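Local coordinates for lipase-esterase related protein (Clostridium acetobutylicum, PDB 3E0X) that is probably an alpha/beta-fold hydrolase related to lipases and esterases, whose natural substrate is not established, at residues Leu5-Val10 and Ala71-Asn76; Asp41-Leu46 and Lys81-Ile86. All blocks are in the same frame, centred on the assembly; numbering follows the deposited sequence. Where two conformers were deposited one is given.

Interaction 1. Residues Leu5-Val10 and Ala71-Asn76; sequences LHYVHV and ANFITN
F73 reaches from helix 63-76 to Y7 on strand 7-11 and packs there as an offset edge-to-face aromatic pair. The fold is an alpha/beta hydrolase, and the contact joins an outermost, antiparallel strand of its central sheet to a helix lying against one side of that sheet. The edge of the F73 ring is directed at the face of Y7: the centroids lie 5.6 Å apart and the planes stand at 68°. The approach is off centre, since F73 CZ comes nearest not to the middle of the tyrosine ring but to its CD2 atom, at 3.7 Å, with CG of Y7 next at 4.0 Å. Seen from the phenylalanine, Y7 CD2 lies at the ring edge, close to the plane. F73 holds CG anti to its backbone N (chi1 -178°), which extends the ring from the helix toward the strand. The two aromatic side chains cross at about a right angle. L5, in the segment leading into the strand, adds an apolar touch along the same phenylalanine ring, its CB lying 4.1 Å from F73 CD1. F73, which is buried, also packs on L47 of strand 43-47 and L20 of strand 18-22, while Y7 and L5 stay partly exposed. F73 supplies 90 of the 160 Å² buried between the segments, L5 and Y7 the rest. The carbonyl of L5 meets that ring as well, its O atom 3.7 Å from F73 CE1.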
loop_
_atom_site.group_PDB
_atom_site.type_symbol
_atom_site.label_atom_id
_atom_site.label_comp_id
_atom_site.label_asym_id
_atom_site.label_seq_id
_atom_site.Cartn_x
_atom_site.Cartn_y
_atom_site.Cartn_z
ATOM N N LEU A 5 -3.234 -14.529 -7.317
ATOM C CA LEU A 5 -2.180 -13.558 -7.497
ATOM C C LEU A 5 -0.809 -14.152 -7.163
ATOM O O LEU A 5 -0.679 -15.023 -6.291
ATOM C CB LEU A 5 -2.464 -12.352 -6.609
ATOM C CG LEU A 5 -3.746 -11.590 -6.909
ATOM C CD1 LEU A 5 -4.020 -10.642 -5.766
ATOM C CD2 LEU A 5 -3.607 -10.866 -8.258
ATOM N N HIS A 6 0.215 -13.663 -7.855
ATOM C CA HIS A 6 1.593 -14.007 -7.540
ATOM C C HIS A 6 1.962 -13.386 -6.200
ATOM O O HIS A 6 1.523 -12.284 -5.872
ATOM C CB HIS A 6 2.515 -13.444 -8.620
ATOM C CG HIS A 6 3.974 -13.511 -8.276
ATOM N ND1 HIS A 6 4.693 -14.691 -8.287
ATOM C CD2 HIS A 6 4.846 -12.545 -7.901
ATOM C CE1 HIS A 6 5.946 -14.445 -7.933
ATOM N NE2 HIS A 6 6.066 -13.148 -7.702
ATOM N N TYR A 7 2.772 -14.085 -5.425
ATOM C CA TYR A 7 3.275 -13.528 -4.190
ATOM C C TYR A 7 4.658 -14.112 -3.917
ATOM O O TYR A 7 5.050 -15.150 -4.495
ATOM C CB TYR A 7 2.356 -13.846 -3.002
ATOM C CG TYR A 7 2.320 -15.312 -2.645
ATOM C CD1 TYR A 7 3.159 -15.832 -1.662
ATOM C CD2 TYR A 7 1.459 -16.178 -3.302
ATOM C CE1 TYR A 7 3.146 -17.207 -1.340
ATOM C CE2 TYR A 7 1.419 -17.529 -2.979
ATOM C CZ TYR A 7 2.266 -18.039 -2.002
ATOM O OH TYR A 7 2.224 -19.397 -1.696
ATOM N N VAL A 8 5.358 -13.443 -3.016
ATOM C CA VAL A 8 6.646 -13.885 -2.477
ATOM C C VAL A 8 6.466 -14.141 -0.974
ATOM O O VAL A 8 5.819 -13.326 -0.285
ATOM C CB VAL A 8 7.738 -12.806 -2.726
ATOM C CG1 VAL A 8 9.008 -13.133 -1.973
ATOM C CG2 VAL A 8 8.054 -12.703 -4.215
ATOM N N HIS A 9 7.076 -15.207 -0.470
ATOM C CA HIS A 9 6.886 -15.640 0.905
ATOM C C HIS A 9 8.246 -15.675 1.590
ATOM O O HIS A 9 9.124 -16.462 1.201
ATOM C CB HIS A 9 6.281 -17.038 0.834
ATOM C CG HIS A 9 5.675 -17.510 2.112
ATOM N ND1 HIS A 9 5.221 -18.801 2.275
ATOM C CD2 HIS A 9 5.439 -16.872 3.287
ATOM C CE1 HIS A 9 4.749 -18.942 3.502
ATOM N NE2 HIS A 9 4.849 -17.782 4.133
ATOM N N VAL A 10 8.434 -14.804 2.582
ATOM C CA VAL A 10 9.728 -14.656 3.261
ATOM C C VAL A 10 9.537 -14.500 4.771
ATOM O O VAL A 10 8.396 -14.473 5.272
ATOM C CB VAL A 10 10.530 -13.448 2.723
ATOM C CG1 VAL A 10 10.869 -13.693 1.286
ATOM C CG2 VAL A 10 9.736 -12.155 2.888
ATOM N N ALA A 71 -9.165 -9.581 -1.347
ATOM C CA ALA A 71 -10.032 -10.382 -0.484
ATOM C C ALA A 71 -10.104 -11.841 -0.976
ATOM O O ALA A 71 -10.036 -12.773 -0.167
ATOM C CB ALA A 71 -11.441 -9.758 -0.356
ATOM N N ASN A 72 -10.185 -12.044 -2.289
ATOM C CA ASN A 72 -10.188 -13.404 -2.846
ATOM C C ASN A 72 -8.907 -14.138 -2.485
ATOM O O ASN A 72 -8.941 -15.319 -2.115
ATOM C CB ASN A 72 -10.400 -13.311 -4.360
ATOM C CG ASN A 72 -10.351 -14.640 -5.053
ATOM O OD1 ASN A 72 -11.037 -15.580 -4.650
ATOM N ND2 ASN A 72 -9.559 -14.723 -6.127
ATOM N N PHE A 73 -7.777 -13.442 -2.559
ATOM C CA PHE A 73 -6.490 -14.039 -2.194
ATOM C C PHE A 73 -6.503 -14.435 -0.708
ATOM O O PHE A 73 -6.137 -15.556 -0.344
ATOM C CB PHE A 73 -5.332 -13.041 -2.465
ATOM C CG PHE A 73 -3.979 -13.605 -2.170
ATOM C CD1 PHE A 73 -3.288 -14.331 -3.143
ATOM C CD2 PHE A 73 -3.408 -13.467 -0.894
ATOM C CE1 PHE A 73 -2.030 -14.884 -2.847
ATOM C CE2 PHE A 73 -2.161 -13.999 -0.615
ATOM C CZ PHE A 73 -1.477 -14.719 -1.584
ATOM N N ILE A 74 -6.876 -13.510 0.161
ATOM C CA ILE A 74 -6.850 -13.825 1.585
ATOM C C ILE A 74 -7.710 -15.064 1.908
ATOM O O ILE A 74 -7.282 -15.980 2.633
ATOM C CB ILE A 74 -7.329 -12.636 2.410
ATOM C CG1 ILE A 74 -6.312 -11.498 2.293
ATOM C CG2 ILE A 74 -7.550 -13.036 3.866
ATOM C CD1 ILE A 74 -6.871 -10.108 2.731
ATOM N N THR A 75 -8.914 -15.096 1.355
ATOM C CA THR A 75 -9.859 -16.137 1.694
ATOM C C THR A 75 -9.452 -17.478 1.112
ATOM O O THR A 75 -9.655 -18.525 1.752
ATOM C CB THR A 75 -11.253 -15.708 1.207
ATOM O OG1 THR A 75 -11.635 -14.544 1.936
ATOM C CG2 THR A 75 -12.307 -16.804 1.453
ATOM N N ASN A 76 -8.827 -17.455 -0.069
ATOM C CA ASN A 76 -8.667 -18.676 -0.862
ATOM C C ASN A 76 -7.254 -19.188 -1.096
ATOM O O ASN A 76 -7.095 -20.360 -1.401
ATOM C CB ASN A 76 -9.419 -18.551 -2.194
ATOM C CG ASN A 76 -10.904 -18.405 -1.993
ATOM O OD1 ASN A 76 -11.567 -19.293 -1.425
ATOM N ND2 ASN A 76 -11.443 -17.279 -2.431
#

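Interaction 2. Residues Asp41-Leu46 and Lys81-Ile86; sequences DYNCIL and KHQKNI
This is a small, polar, water-bridged contact between two side-chain amides, set where strand 43-47 of the alpha/beta hydrolase sheet begins, beside the loop that leads from helix 63-76 into strand 86-91. N43, the first residue of its strand, faces Q83 in that loop. The backbones stay well apart, the closest CA atoms across the segments being those of N43 and I86 at 9.3 Å, and the 70 Å² buried comes almost wholly from N43 and Q83. N43 ND2 comes within 3.2 Å of Q83 OE1, but the angle is too poor for a direct hydrogen bond, and the two amide planes are turned 46° from each other. A water makes the connection instead. It accepts from N43 ND2 at 3.0 Å and donates to Q83 OE1 at 2.9 Å, so the asparagine amide and the glutamine carbonyl are linked through one molecule. A bend at chi2 (-71°) brings the amide of Q83 round toward N43, OE1 foremost. N43 extends with CG anti to the backbone N (chi1 177°), carrying its amide out from the strand toward the loop. The orientation of that amide is fixed by further partners: OD1 takes a hydrogen bond from NE2 of H9 on strand 7-11, and ND2 also donates to OG1 of T18 on strand 18-22. Thus a buried asparagine draws together side chains of both adjoining strands, and Q83 of the loop is linked to it through the water, while its side chain packs on T18. After the 3.2 Å approach of its oxygen, the next nearest atom of Q83 to N43 ND2 is the amide carbon CD, at 3.8 Å.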
loop_
_atom_site.group_PDB
_atom_site.type_symbol
_atom_site.label_atom_id
_atom_site.label_comp_id
_atom_site.label_asym_id
_atom_site.label_seq_id
_atom_site.Cartn_x
_atom_site.Cartn_y
_atom_site.Cartn_z
ATOM N N ASP A 41 11.061 -11.546 11.612
ATOM C CA ASP A 41 10.510 -12.386 12.672
ATOM C C ASP A 41 9.052 -12.764 12.408
ATOM O O ASP A 41 8.452 -13.557 13.156
ATOM C CB ASP A 41 10.625 -11.703 14.050
ATOM C CG ASP A 41 12.038 -11.788 14.643
ATOM O OD1 ASP A 41 12.766 -12.746 14.320
ATOM O OD2 ASP A 41 12.424 -10.905 15.446
ATOM N N TYR A 42 8.484 -12.182 11.352
ATOM C CA TYR A 42 7.084 -12.414 11.012
ATOM C C TYR A 42 6.928 -13.216 9.731
ATOM O O TYR A 42 7.868 -13.368 8.955
ATOM C CB TYR A 42 6.380 -11.079 10.867
ATOM C CG TYR A 42 6.617 -10.154 12.033
ATOM C CD1 TYR A 42 6.306 -10.541 13.340
ATOM C CD2 TYR A 42 7.170 -8.892 11.838
ATOM C CE1 TYR A 42 6.526 -9.689 14.420
ATOM C CE2 TYR A 42 7.387 -8.033 12.899
ATOM C CZ TYR A 42 7.066 -8.431 14.185
ATOM O OH TYR A 42 7.293 -7.539 15.206
ATOM N N ASN A 43 5.729 -13.758 9.525
ATOM C CA ASN A 43 5.438 -14.561 8.354
ATOM C C ASN A 43 5.014 -13.583 7.265
ATOM O O ASN A 43 3.893 -13.091 7.293
ATOM C CB ASN A 43 4.333 -15.568 8.683
ATOM C CG ASN A 43 3.920 -16.384 7.489
ATOM O OD1 ASN A 43 4.752 -16.744 6.657
ATOM N ND2 ASN A 43 2.623 -16.687 7.396
ATOM N N CYS A 44 5.923 -13.273 6.338
ATOM C CA CYS A 44 5.705 -12.172 5.393
ATOM C C CYS A 44 5.275 -12.677 4.026
ATOM O O CYS A 44 5.968 -13.495 3.386
ATOM C CB CYS A 44 6.982 -11.333 5.235
ATOM S SG CYS A 44 7.542 -10.501 6.745
ATOM N N ILE A 45 4.150 -12.148 3.554
ATOM C CA ILE A 45 3.596 -12.512 2.254
ATOM C C ILE A 45 3.472 -11.212 1.474
ATOM O O ILE A 45 2.792 -10.299 1.911
ATOM C CB ILE A 45 2.198 -13.206 2.399
ATOM C CG1 ILE A 45 2.306 -14.469 3.283
ATOM C CG2 ILE A 45 1.661 -13.592 1.046
ATOM C CD1 ILE A 45 0.934 -15.030 3.782
ATOM N N LEU A 46 4.160 -11.126 0.341
ATOM C CA LEU A 46 4.154 -9.887 -0.452
ATOM C C LEU A 46 3.467 -10.186 -1.761
ATOM O O LEU A 46 3.916 -11.035 -2.502
ATOM C CB LEU A 46 5.584 -9.351 -0.659
ATOM C CG LEU A 46 6.213 -9.110 0.729
ATOM C CD1 LEU A 46 7.127 -10.256 1.103
ATOM C CD2 LEU A 46 6.906 -7.753 0.856
ATOM N N LYS A 81 -5.296 -18.831 3.852
ATOM C CA LYS A 81 -6.662 -19.260 4.194
ATOM C C LYS A 81 -6.760 -19.864 5.592
ATOM O O LYS A 81 -7.817 -19.754 6.219
ATOM C CB LYS A 81 -7.254 -20.199 3.140
ATOM C CG LYS A 81 -6.620 -21.569 3.134
ATOM C CD LYS A 81 -7.098 -22.517 2.006
ATOM C CE LYS A 81 -8.544 -22.941 2.197
ATOM N NZ LYS A 81 -9.030 -23.686 1.010
ATOM N N HIS A 82 -5.653 -20.418 6.091
ATOM C CA HIS A 82 -5.613 -21.013 7.441
ATOM C C HIS A 82 -4.953 -20.157 8.521
ATOM O O HIS A 82 -4.892 -20.574 9.693
ATOM C CB HIS A 82 -4.941 -22.388 7.396
ATOM C CG HIS A 82 -5.599 -23.333 6.439
ATOM N ND1 HIS A 82 -6.933 -23.668 6.530
ATOM C CD2 HIS A 82 -5.121 -23.981 5.352
ATOM C CE1 HIS A 82 -7.243 -24.503 5.555
ATOM N NE2 HIS A 82 -6.161 -24.707 4.822
ATOM N N GLN A 83 -4.461 -18.974 8.135
ATOM C CA GLN A 83 -3.737 -18.098 9.049
ATOM C C GLN A 83 -4.758 -17.295 9.846
ATOM O O GLN A 83 -5.657 -16.719 9.269
ATOM C CB GLN A 83 -2.786 -17.165 8.284
ATOM C CG GLN A 83 -1.574 -17.871 7.689
ATOM C CD GLN A 83 -0.557 -18.337 8.726
ATOM O OE1 GLN A 83 0.486 -18.922 8.368
ATOM N NE2 GLN A 83 -0.835 -18.086 10.003
ATOM N N LYS A 84 -4.615 -17.274 11.162
ATOM C CA LYS A 84 -5.627 -16.688 12.023
ATOM C C LYS A 84 -5.328 -15.264 12.489
ATOM O O LYS A 84 -6.195 -14.623 13.094
ATOM C CB LYS A 84 -5.843 -17.603 13.231
ATOM C CG LYS A 84 -6.322 -19.036 12.901
ATOM C CD LYS A 84 -7.659 -19.108 12.198
ATOM C CE LYS A 84 -7.952 -20.597 11.868
ATOM N NZ LYS A 84 -9.120 -20.792 10.955
ATOM N N ASN A 85 -4.116 -14.782 12.231
ATOM C CA ASN A 85 -3.725 -13.437 12.683
ATOM C C ASN A 85 -3.004 -12.647 11.595
ATOM O O ASN A 85 -1.778 -12.457 11.643
ATOM C CB ASN A 85 -2.854 -13.529 13.948
ATOM C CG ASN A 85 -2.522 -12.168 14.525
ATOM O OD1 ASN A 85 -3.249 -11.199 14.318
ATOM N ND2 ASN A 85 -1.406 -12.083 15.245
ATOM N N ILE A 86 -3.780 -12.187 10.622
ATOM C CA ILE A 86 -3.235 -11.439 9.488
ATOM C C ILE A 86 -3.299 -9.936 9.728
ATOM O O ILE A 86 -4.369 -9.393 10.060
ATOM C CB ILE A 86 -3.962 -11.799 8.159
ATOM C CG1 ILE A 86 -3.865 -13.294 7.882
ATOM C CG2 ILE A 86 -3.353 -11.048 6.988
ATOM C CD1 ILE A 86 -4.771 -13.775 6.745
HETATM O O HOH W 1 1.365 -18.771 5.653
#

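How the interactions relate
Each contact has one segment on this sheet, on the neighbouring strands 7-11 and 43-47; their centres are 10 Å apart, and both are partly buried, neither wholly core nor surface. Interaction 1 ties the outermost strand to helix 63-76 through aromatic and apolar packing; interaction 2 ties the next strand to the loop following that helix, through amides and a water. Interaction 1 buries more than twice the surface of interaction 2. The chemistry thus changes from apolar beside the helix to polar at the loop. They are joined directly by the histidine-asparagine bond between the strands, and V8 O is 2.8 Å from L46 N, a probable hydrogen bond of the antiparallel pairing.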